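Local coordinates for protein putative Nitroreductase (Anabaena variabilis ATCC 29413, PDB 3EO7) that binds flavin mononucleotide and is probably an oxidoreductase of the nitroreductase family, at residues D204-D215 against A231-L241; F152-Q161 against Q244-L254. All blocks are in the same frame, centred on the assembly; numbering follows the deposited sequence. Where two conformers were deposited one is given.

The two contacts lie side by side, with centres about 8 Å apart, on the same side of the chain's centre. Along the chain 152-161 comes first, then 204-215, 231-241 and 244-254, and contact 1 is nested inside the loop that contact 2 closes. Contact 1 forms one margin of the seven-stranded antiparallel sheet, where strand 205-207 is outermost and pairs with strand 229-239. Contact 2 holds short helix 155-159 against the loop that follows strand 229-239. G211 and T252 share a backbone hydrogen bond, and I247 packs on H208. Together they tie the sheet margin to the loop leading away from it.

Contact 1: D204-D215 against A231-L241; sequences DYRPHLIGGFID and AIAVLPLADLL
Strand 205-207 runs antiparallel to strand 229-239, at 156°, and a single further bridge joins I210 with V234. R206 and A238 form a hydrogen-bonded pair, with both N to O distances 2.8 Å. Y205 with D239 and P207 with L237 are non-hydrogen-bonded pairs. Farther along, H208 N donates to P236 O, and I210 and V234 bond to each other in both directions.

The Y205 ring lies beside the partner strand. Its CD1 is 3.8 Å from L237 CB, and its CE1 meets D239 CB. The hydroxyl reaches beyond this pair to W70. P207 CB touches L235 CD2 and L237 CD2. L209 lies alongside L235, both pointing the same way, with L209 CD1 3.8 Å from L235 CD2. I210 crosses P236 at about a right angle, and its CD1 comes 3.6 Å from P236 CD.

F213 has CG set between its backbone N and carbonyl carbon (chi1 54°), which turns the ring toward the partner strand. V234 CG2 sits over one face, 4.2 Å from the ring centroid, in a CH-pi contact. The ring edge faces A231 O, 3.4 Å from F213 CZ. On the opposite face of the strand pair from Y205, R206 extends away to salt bridges with D369 and D373. Its NH1 lies over the H208 ring, 3.4 Å above the plane.

D215 OD2 and A231 O are bridged by one water. The same carboxylate makes salt bridges to R451 and R454. D239 OD1 accepts from L241 N in an Asx turn and also pairs with R73.

The chemistry is therefore divided: backbone bonds and apolar side chains join the two segments, while the salt bridges of R206, D215 and D239 lead to residues elsewhere in the chain.

Contact 2: F152-Q161 against Q244-L254; sequences FWHPALESTQ and QQNISPGCTAL
H154 reaches loop 244-254 with its ring edge. CB points at the loop, and CG, anti to the backbone N (chi1 -168°), carries the ring on to C251. CD2 approaches C251 O at 3.5 Å. At the tip, NE2 donates to that same oxygen at 3.1 Å. The oxygen lies in the ring plane, but NE2 stands above the carbonyl plane and the bond is bent, 136° at the hydrogen. Elsewhere on the ring, ND1 accepts from A156 N at 3.0 Å, again in plane. The two bonds together fix the rotation of the imidazole. A leucine here would probably leave C251 O without this donor and A156 N without its cap.

I247 packs against A156 and S159. Its CD1 meets A156 CA at 3.7 Å and S159 OG at 3.5 Å, and its CG2 also rests on S159. Q245 lies along S159 and T160, with CG 3.4 Å from S159 O. Its OE1 takes hydrogen bonds from D239 N and from a water that also accepts from Q161 N, while its NE2 is bound to D242. At the other end F152 CD2 touches L254 CD1 at 3.6 Å.

H154 is the N-cap of the short, weakly bonded helix 155-159. Its side chain makes the capping bond, while the other ring nitrogen holds the loop after strand 229-239.

Contact 1: D204-D215 against A231-L241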
loop_
_atom_site.group_PDB
_atom_site.type_symbol
_atom_site.label_atom_id
_atom_site.label_comp_id
_atom_site.label_asym_id
_atom_site.label_seq_id
_atom_site.Cartn_x
_atom_site.Cartn_y
_atom_site.Cartn_z
ATOM N N ASP A 204 17.678 -8.300 5.835
ATOM C CA ASP A 204 17.650 -8.787 7.221
ATOM C C ASP A 204 17.113 -7.790 8.243
ATOM O O ASP A 204 17.619 -7.681 9.360
ATOM C CB ASP A 204 19.019 -9.333 7.639
ATOM C CG ASP A 204 19.435 -10.506 6.821
ATOM O OD1 ASP A 204 18.654 -11.462 6.702
ATOM O OD2 ASP A 204 20.555 -10.463 6.310
ATOM N N TYR A 205 16.099 -7.057 7.812
ATOM C CA TYR A 205 15.357 -6.116 8.657
ATOM C C TYR A 205 13.911 -6.585 8.708
ATOM O O TYR A 205 13.457 -7.355 7.839
ATOM C CB TYR A 205 15.388 -4.699 8.084
ATOM C CG TYR A 205 16.545 -3.870 8.570
ATOM C CD1 TYR A 205 16.478 -3.268 9.815
ATOM C CD2 TYR A 205 17.689 -3.704 7.826
ATOM C CE1 TYR A 205 17.504 -2.515 10.306
ATOM C CE2 TYR A 205 18.744 -2.925 8.318
ATOM C CZ TYR A 205 18.626 -2.339 9.561
ATOM O OH TYR A 205 19.620 -1.568 10.121
ATOM N N ARG A 206 13.215 -6.157 9.755
ATOM C CA ARG A 206 11.765 -6.351 9.861
ATOM C C ARG A 206 11.155 -5.013 10.290
ATOM O O ARG A 206 11.504 -4.460 11.344
ATOM C CB ARG A 206 11.346 -7.423 10.850
ATOM C CG ARG A 206 9.811 -7.615 10.816
ATOM C CD ARG A 206 9.319 -8.480 11.919
ATOM N NE ARG A 206 7.948 -8.909 11.649
ATOM C CZ ARG A 206 6.848 -8.226 11.942
ATOM N NH1 ARG A 206 6.890 -7.031 12.528
ATOM N NH2 ARG A 206 5.679 -8.760 11.634
ATOM N N PRO A 207 10.234 -4.488 9.486
ATOM C CA PRO A 207 9.563 -3.263 9.909
ATOM C C PRO A 207 8.422 -3.640 10.858
ATOM O O PRO A 207 7.847 -4.718 10.722
ATOM C CB PRO A 207 8.982 -2.706 8.592
ATOM C CG PRO A 207 8.833 -3.890 7.694
ATOM C CD PRO A 207 9.767 -4.971 8.176
ATOM N N HIS A 208 8.171 -2.781 11.830
ATOM C CA HIS A 208 7.066 -2.901 12.754
ATOM C C HIS A 208 6.134 -1.755 12.445
ATOM O O HIS A 208 6.493 -0.580 12.600
ATOM C CB HIS A 208 7.567 -2.862 14.167
ATOM C CG HIS A 208 8.277 -4.116 14.553
ATOM N ND1 HIS A 208 7.691 -5.085 15.342
ATOM C CD2 HIS A 208 9.505 -4.586 14.214
ATOM C CE1 HIS A 208 8.536 -6.096 15.479
ATOM N NE2 HIS A 208 9.649 -5.817 14.809
ATOM N N LEU A 209 4.958 -2.110 11.945
ATOM C CA LEU A 209 4.009 -1.129 11.477
ATOM C C LEU A 209 3.273 -0.476 12.639
ATOM O O LEU A 209 2.730 -1.178 13.511
ATOM C CB LEU A 209 3.006 -1.810 10.577
ATOM C CG LEU A 209 1.987 -0.933 9.882
ATOM C CD1 LEU A 209 2.688 0.110 8.969
ATOM C CD2 LEU A 209 0.996 -1.877 9.040
ATOM N N ILE A 210 3.299 0.856 12.651
ATOM C CA ILE A 210 2.623 1.661 13.661
ATOM C C ILE A 210 1.674 2.663 12.966
ATOM O O ILE A 210 2.088 3.702 12.449
ATOM C CB ILE A 210 3.597 2.433 14.616
ATOM C CG1 ILE A 210 4.606 1.483 15.276
ATOM C CG2 ILE A 210 2.821 3.246 15.678
ATOM C CD1 ILE A 210 5.621 2.169 16.211
ATOM N N GLY A 211 0.394 2.324 12.954
ATOM C CA GLY A 211 -0.622 3.205 12.425
ATOM C C GLY A 211 -1.266 4.094 13.465
ATOM O O GLY A 211 -1.922 5.070 13.092
ATOM N N GLY A 212 -1.152 3.697 14.724
ATOM C CA GLY A 212 -1.674 4.395 15.885
ATOM C C GLY A 212 -0.658 5.327 16.515
ATOM O O GLY A 212 0.251 4.912 17.238
ATOM N N PHE A 213 -0.784 6.609 16.191
ATOM C CA PHE A 213 0.135 7.624 16.704
ATOM C C PHE A 213 -0.590 8.972 16.721
ATOM O O PHE A 213 -1.592 9.138 16.043
ATOM C CB PHE A 213 1.420 7.694 15.845
ATOM C CG PHE A 213 1.158 7.897 14.374
ATOM C CD1 PHE A 213 0.832 9.152 13.878
ATOM C CD2 PHE A 213 1.230 6.843 13.494
ATOM C CE1 PHE A 213 0.576 9.328 12.525
ATOM C CE2 PHE A 213 0.974 6.996 12.135
ATOM C CZ PHE A 213 0.653 8.248 11.644
ATOM N N ILE A 214 -0.033 9.915 17.473
ATOM C CA ILE A 214 -0.551 11.270 17.616
ATOM C C ILE A 214 -0.068 12.062 16.403
ATOM O O ILE A 214 1.097 12.470 16.320
ATOM C CB ILE A 214 -0.119 11.936 18.958
ATOM C CG1 ILE A 214 -0.564 11.053 20.147
ATOM C CG2 ILE A 214 -0.690 13.343 19.060
ATOM C CD1 ILE A 214 0.037 11.477 21.507
ATOM N N ASP A 215 -0.966 12.220 15.434
ATOM C CA ASP A 215 -0.602 12.889 14.167
ATOM C C ASP A 215 0.089 14.215 14.381
ATOM O O ASP A 215 1.119 14.475 13.774
ATOM C CB ASP A 215 -1.807 13.070 13.245
ATOM C CG ASP A 215 -2.489 11.753 12.911
ATOM O OD1 ASP A 215 -3.139 11.168 13.818
ATOM O OD2 ASP A 215 -2.389 11.331 11.745
ATOM N N ALA A 231 2.007 12.487 8.202
ATOM C CA ALA A 231 2.428 11.124 8.467
ATOM C C ALA A 231 1.230 10.165 8.479
ATOM O O ALA A 231 0.198 10.463 9.085
ATOM C CB ALA A 231 3.129 11.074 9.829
ATOM N N ILE A 232 1.358 9.031 7.785
ATOM C CA ILE A 232 0.307 8.017 7.844
ATOM C C ILE A 232 0.793 6.627 8.291
ATOM O O ILE A 232 -0.020 5.749 8.558
ATOM C CB ILE A 232 -0.600 7.981 6.586
ATOM C CG1 ILE A 232 0.232 7.809 5.324
ATOM C CG2 ILE A 232 -1.478 9.264 6.549
ATOM C CD1 ILE A 232 -0.599 7.692 4.019
ATOM N N ALA A 233 2.106 6.435 8.376
ATOM C CA ALA A 233 2.664 5.207 8.902
ATOM C C ALA A 233 4.051 5.476 9.501
ATOM O O ALA A 233 4.867 6.167 8.897
ATOM C CB ALA A 233 2.760 4.088 7.821
ATOM N N VAL A 234 4.273 4.919 10.689
ATOM C CA VAL A 234 5.543 4.945 11.416
ATOM C C VAL A 234 6.020 3.482 11.459
ATOM O O VAL A 234 5.263 2.596 11.832
ATOM C CB VAL A 234 5.426 5.575 12.815
ATOM C CG1 VAL A 234 6.757 5.445 13.594
ATOM C CG2 VAL A 234 4.992 7.082 12.706
ATOM N N LEU A 235 7.262 3.260 11.068
ATOM C CA LEU A 235 7.817 1.906 10.983
ATOM C C LEU A 235 9.228 1.775 11.543
ATOM O O LEU A 235 10.204 1.925 10.819
ATOM C CB LEU A 235 7.782 1.376 9.522
ATOM C CG LEU A 235 6.458 1.398 8.757
ATOM C CD1 LEU A 235 6.336 2.617 7.878
ATOM C CD2 LEU A 235 6.323 0.140 7.891
ATOM N N PRO A 236 9.339 1.489 12.838
ATOM C CA PRO A 236 10.655 1.115 13.324
ATOM C C PRO A 236 11.210 -0.048 12.516
ATOM O O PRO A 236 10.464 -0.971 12.138
ATOM C CB PRO A 236 10.400 0.659 14.778
ATOM C CG PRO A 236 9.141 1.273 15.149
ATOM C CD PRO A 236 8.334 1.485 13.913
ATOM N N LEU A 237 12.511 0.014 12.240
ATOM C CA LEU A 237 13.201 -1.007 11.486
ATOM C C LEU A 237 14.062 -1.851 12.416
ATOM O O LEU A 237 15.086 -1.375 12.916
ATOM C CB LEU A 237 14.069 -0.371 10.412
ATOM C CG LEU A 237 13.330 0.391 9.321
ATOM C CD1 LEU A 237 14.368 0.941 8.317
ATOM C CD2 LEU A 237 12.266 -0.453 8.629
ATOM N N ALA A 238 13.643 -3.098 12.631
ATOM C CA ALA A 238 14.359 -4.029 13.514
ATOM C C ALA A 238 15.409 -4.790 12.734
ATOM O O ALA A 238 15.064 -5.461 11.750
ATOM C CB ALA A 238 13.374 -5.024 14.130
ATOM N N ASP A 239 16.643 -4.734 13.221
ATOM C CA ASP A 239 17.765 -5.400 12.601
ATOM C C ASP A 239 17.784 -6.857 13.061
ATOM O O ASP A 239 18.161 -7.155 14.195
ATOM C CB ASP A 239 19.043 -4.704 13.019
ATOM C CG ASP A 239 20.270 -5.283 12.355
ATOM O OD1 ASP A 239 20.185 -6.368 11.745
ATOM O OD2 ASP A 239 21.337 -4.647 12.484
ATOM N N LEU A 240 17.365 -7.751 12.186
ATOM C CA LEU A 240 17.277 -9.155 12.530
ATOM C C LEU A 240 18.640 -9.828 12.767
ATOM O O LEU A 240 18.708 -10.948 13.291
ATOM C CB LEU A 240 16.441 -9.911 11.485
ATOM C CG LEU A 240 14.991 -9.464 11.314
ATOM C CD1 LEU A 240 14.356 -10.292 10.219
ATOM C CD2 LEU A 240 14.164 -9.536 12.631
ATOM N N LEU A 241 19.724 -9.149 12.429
ATOM C CA LEU A 241 21.053 -9.676 12.729
ATOM C C LEU A 241 21.420 -9.391 14.195
ATOM O O LEU A 241 22.411 -9.903 14.700
ATOM C CB LEU A 241 22.082 -9.096 11.779
ATOM C CG LEU A 241 21.769 -9.382 10.306
ATOM C CD1 LEU A 241 22.907 -8.818 9.482
ATOM C CD2 LEU A 241 21.543 -10.859 10.053
HETATM O O HOH W 1 -2.226 6.580 10.056
HETATM O O HOH W 2 -0.959 12.890 9.878
#

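Contact 2: F152-Q161 against Q244-L254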
loop_
_atom_site.group_PDB
_atom_site.type_symbol
_atom_site.label_atom_id
_atom_site.label_comp_id
_atom_site.label_asym_id
_atom_site.label_seq_id
_atom_site.Cartn_x
_atom_site.Cartn_y
_atom_site.Cartn_z
ATOM N N PHE A 152 2.773 6.493 21.711
ATOM C CA PHE A 152 2.315 5.880 22.951
ATOM C C PHE A 152 3.305 4.834 23.534
ATOM O O PHE A 152 2.914 3.798 24.098
ATOM C CB PHE A 152 0.923 5.277 22.755
ATOM C CG PHE A 152 -0.094 6.258 22.254
ATOM C CD1 PHE A 152 -0.713 7.123 23.132
ATOM C CD2 PHE A 152 -0.462 6.284 20.911
ATOM C CE1 PHE A 152 -1.669 8.013 22.698
ATOM C CE2 PHE A 152 -1.392 7.203 20.461
ATOM C CZ PHE A 152 -2.011 8.069 21.377
ATOM N N TRP A 153 4.584 5.123 23.387
ATOM C CA TRP A 153 5.653 4.260 23.900
ATOM C C TRP A 153 5.537 2.831 23.371
ATOM O O TRP A 153 5.685 1.848 24.099
ATOM C CB TRP A 153 5.700 4.342 25.431
ATOM C CG TRP A 153 6.092 5.681 25.880
ATOM C CD1 TRP A 153 5.269 6.722 26.155
ATOM C CD2 TRP A 153 7.428 6.158 26.078
ATOM N NE1 TRP A 153 6.007 7.813 26.525
ATOM C CE2 TRP A 153 7.334 7.492 26.495
ATOM C CE3 TRP A 153 8.702 5.573 25.960
ATOM C CZ2 TRP A 153 8.462 8.277 26.770
ATOM C CZ3 TRP A 153 9.823 6.358 26.231
ATOM C CH2 TRP A 153 9.687 7.679 26.656
ATOM N N HIS A 154 5.284 2.728 22.078
ATOM C CA HIS A 154 5.174 1.444 21.408
ATOM C C HIS A 154 6.451 0.661 21.637
ATOM O O HIS A 154 7.567 1.197 21.463
ATOM C CB HIS A 154 4.976 1.670 19.926
ATOM C CG HIS A 154 4.576 0.443 19.172
ATOM N ND1 HIS A 154 5.438 -0.602 18.932
ATOM C CD2 HIS A 154 3.415 0.113 18.567
ATOM C CE1 HIS A 154 4.829 -1.514 18.200
ATOM N NE2 HIS A 154 3.602 -1.099 17.956
ATOM N N PRO A 155 6.319 -0.617 22.009
ATOM C CA PRO A 155 7.562 -1.361 22.342
ATOM C C PRO A 155 8.560 -1.524 21.214
ATOM O O PRO A 155 9.757 -1.675 21.477
ATOM C CB PRO A 155 7.049 -2.749 22.772
ATOM C CG PRO A 155 5.603 -2.579 23.027
ATOM C CD PRO A 155 5.112 -1.437 22.186
ATOM N N ALA A 156 8.104 -1.484 19.973
ATOM C CA ALA A 156 9.027 -1.620 18.844
ATOM C C ALA A 156 10.051 -0.483 18.817
ATOM O O ALA A 156 11.143 -0.651 18.274
ATOM C CB ALA A 156 8.285 -1.735 17.518
ATOM N N LEU A 157 9.712 0.676 19.379
ATOM C CA LEU A 157 10.655 1.802 19.446
ATOM C C LEU A 157 11.716 1.676 20.517
ATOM O O LEU A 157 12.767 2.290 20.443
ATOM C CB LEU A 157 9.891 3.129 19.614
ATOM C CG LEU A 157 9.120 3.563 18.361
ATOM C CD1 LEU A 157 8.031 4.575 18.700
ATOM C CD2 LEU A 157 10.061 4.144 17.304
ATOM N N GLU A 158 11.467 0.855 21.506
ATOM C CA GLU A 158 12.428 0.711 22.571
ATOM C C GLU A 158 13.661 -0.134 22.147
ATOM O O GLU A 158 14.763 0.148 22.578
ATOM C CB GLU A 158 11.724 0.166 23.812
ATOM C CG GLU A 158 12.519 0.481 25.123
ATOM C CD GLU A 158 12.574 1.998 25.455
ATOM O OE1 GLU A 158 11.551 2.554 25.920
ATOM O OE2 GLU A 158 13.644 2.623 25.282
ATOM N N SER A 159 13.452 -1.115 21.269
ATOM C CA SER A 159 14.472 -2.060 20.819
ATOM C C SER A 159 15.292 -1.606 19.599
ATOM O O SER A 159 16.429 -2.040 19.375
ATOM C CB SER A 159 13.757 -3.375 20.376
ATOM O OG SER A 159 12.443 -3.486 20.933
ATOM N N THR A 160 14.725 -0.685 18.859
ATOM C CA THR A 160 15.273 -0.275 17.578
ATOM C C THR A 160 16.041 1.043 17.619
ATOM O O THR A 160 15.961 1.798 18.592
ATOM C CB THR A 160 14.125 -0.216 16.545
ATOM O OG1 THR A 160 13.101 0.669 17.022
ATOM C CG2 THR A 160 13.560 -1.633 16.314
ATOM N N GLN A 161 16.788 1.278 16.539
ATOM C CA GLN A 161 17.681 2.416 16.400
ATOM C C GLN A 161 17.348 3.356 15.240
ATOM O O GLN A 161 17.955 4.432 15.110
ATOM C CB GLN A 161 19.107 1.866 16.194
ATOM C CG GLN A 161 19.522 0.915 17.292
ATOM C CD GLN A 161 19.737 1.639 18.589
ATOM O OE1 GLN A 161 20.298 2.740 18.601
ATOM N NE2 GLN A 161 19.300 1.028 19.707
ATOM N N GLN A 244 18.640 -9.101 19.844
ATOM C CA GLN A 244 17.752 -8.268 20.671
ATOM C C GLN A 244 16.645 -7.514 19.910
ATOM O O GLN A 244 15.696 -7.012 20.520
ATOM C CB GLN A 244 18.599 -7.297 21.479
ATOM C CG GLN A 244 19.491 -8.047 22.456
ATOM C CD GLN A 244 18.658 -8.716 23.523
ATOM O OE1 GLN A 244 17.891 -8.040 24.196
ATOM N NE2 GLN A 244 18.794 -10.034 23.689
ATOM N N GLN A 245 16.747 -7.477 18.595
ATOM C CA GLN A 245 15.745 -6.830 17.769
ATOM C C GLN A 245 14.774 -7.828 17.100
ATOM O O GLN A 245 13.939 -7.436 16.305
ATOM C CB GLN A 245 16.437 -5.885 16.781
ATOM C CG GLN A 245 17.208 -4.761 17.465
ATOM C CD GLN A 245 17.757 -3.739 16.484
ATOM O OE1 GLN A 245 17.028 -3.223 15.623
ATOM N NE2 GLN A 245 19.053 -3.439 16.609
ATOM N N ASN A 246 14.878 -9.120 17.420
ATOM C CA ASN A 246 13.930 -10.124 16.903
ATOM C C ASN A 246 12.762 -10.181 17.894
ATOM O O ASN A 246 12.534 -11.176 18.584
ATOM C CB ASN A 246 14.562 -11.509 16.710
ATOM C CG ASN A 246 13.599 -12.514 16.047
ATOM O OD1 ASN A 246 12.600 -12.137 15.425
ATOM N ND2 ASN A 246 13.904 -13.809 16.194
ATOM N N ILE A 247 12.014 -9.090 17.913
ATOM C CA ILE A 247 10.916 -8.888 18.857
ATOM C C ILE A 247 9.593 -9.278 18.280
ATOM O O ILE A 247 9.404 -9.353 17.062
ATOM C CB ILE A 247 10.848 -7.418 19.338
ATOM C CG1 ILE A 247 10.575 -6.462 18.182
ATOM C CG2 ILE A 247 12.149 -7.035 20.082
ATOM C CD1 ILE A 247 10.339 -5.029 18.596
ATOM N N SER A 248 8.638 -9.505 19.171
ATOM C CA SER A 248 7.306 -9.863 18.772
ATOM C C SER A 248 6.608 -8.757 17.997
ATOM O O SER A 248 6.738 -7.595 18.350
ATOM C CB SER A 248 6.484 -10.144 20.030
ATOM O OG SER A 248 5.110 -10.187 19.752
ATOM N N PRO A 249 5.842 -9.123 16.953
ATOM C CA PRO A 249 5.002 -8.090 16.345
ATOM C C PRO A 249 4.062 -7.493 17.388
ATOM O O PRO A 249 3.701 -8.165 18.361
ATOM C CB PRO A 249 4.208 -8.833 15.287
ATOM C CG PRO A 249 5.078 -10.047 14.950
ATOM C CD PRO A 249 5.713 -10.425 16.273
ATOM N N GLY A 250 3.685 -6.243 17.202
ATOM C CA GLY A 250 2.906 -5.515 18.203
ATOM C C GLY A 250 1.617 -4.933 17.713
ATOM O O GLY A 250 1.037 -5.421 16.775
ATOM N N CYS A 251 1.150 -3.894 18.393
ATOM C CA CYS A 251 -0.126 -3.279 18.046
ATOM C C CYS A 251 0.090 -2.390 16.842
ATOM O O CYS A 251 0.681 -1.335 16.962
ATOM C CB CYS A 251 -0.587 -2.436 19.224
ATOM S SG CYS A 251 -2.150 -1.570 18.967
ATOM N N THR A 252 -0.406 -2.810 15.688
ATOM C CA THR A 252 -0.176 -2.049 14.474
ATOM C C THR A 252 -1.159 -0.927 14.221
ATOM O O THR A 252 -0.958 -0.125 13.320
ATOM C CB THR A 252 -0.255 -3.001 13.261
ATOM O OG1 THR A 252 -1.547 -3.606 13.251
ATOM C CG2 THR A 252 0.805 -4.116 13.354
ATOM N N ALA A 253 -2.273 -0.912 14.954
ATOM C CA ALA A 253 -3.317 0.048 14.686
ATOM C C ALA A 253 -4.063 0.422 15.950
ATOM O O ALA A 253 -4.288 -0.422 16.819
ATOM C CB ALA A 253 -4.311 -0.552 13.655
ATOM N N LEU A 254 -4.448 1.683 16.046
ATOM C CA LEU A 254 -5.254 2.157 17.166
ATOM C C LEU A 254 -6.469 2.883 16.614
ATOM O O LEU A 254 -6.427 3.446 15.521
ATOM C CB LEU A 254 -4.449 3.130 18.042
ATOM C CG LEU A 254 -3.331 2.559 18.905
ATOM C CD1 LEU A 254 -2.608 3.724 19.589
ATOM C CD2 LEU A 254 -3.868 1.493 19.918
HETATM O O HOH W 3 17.084 -0.820 14.562
#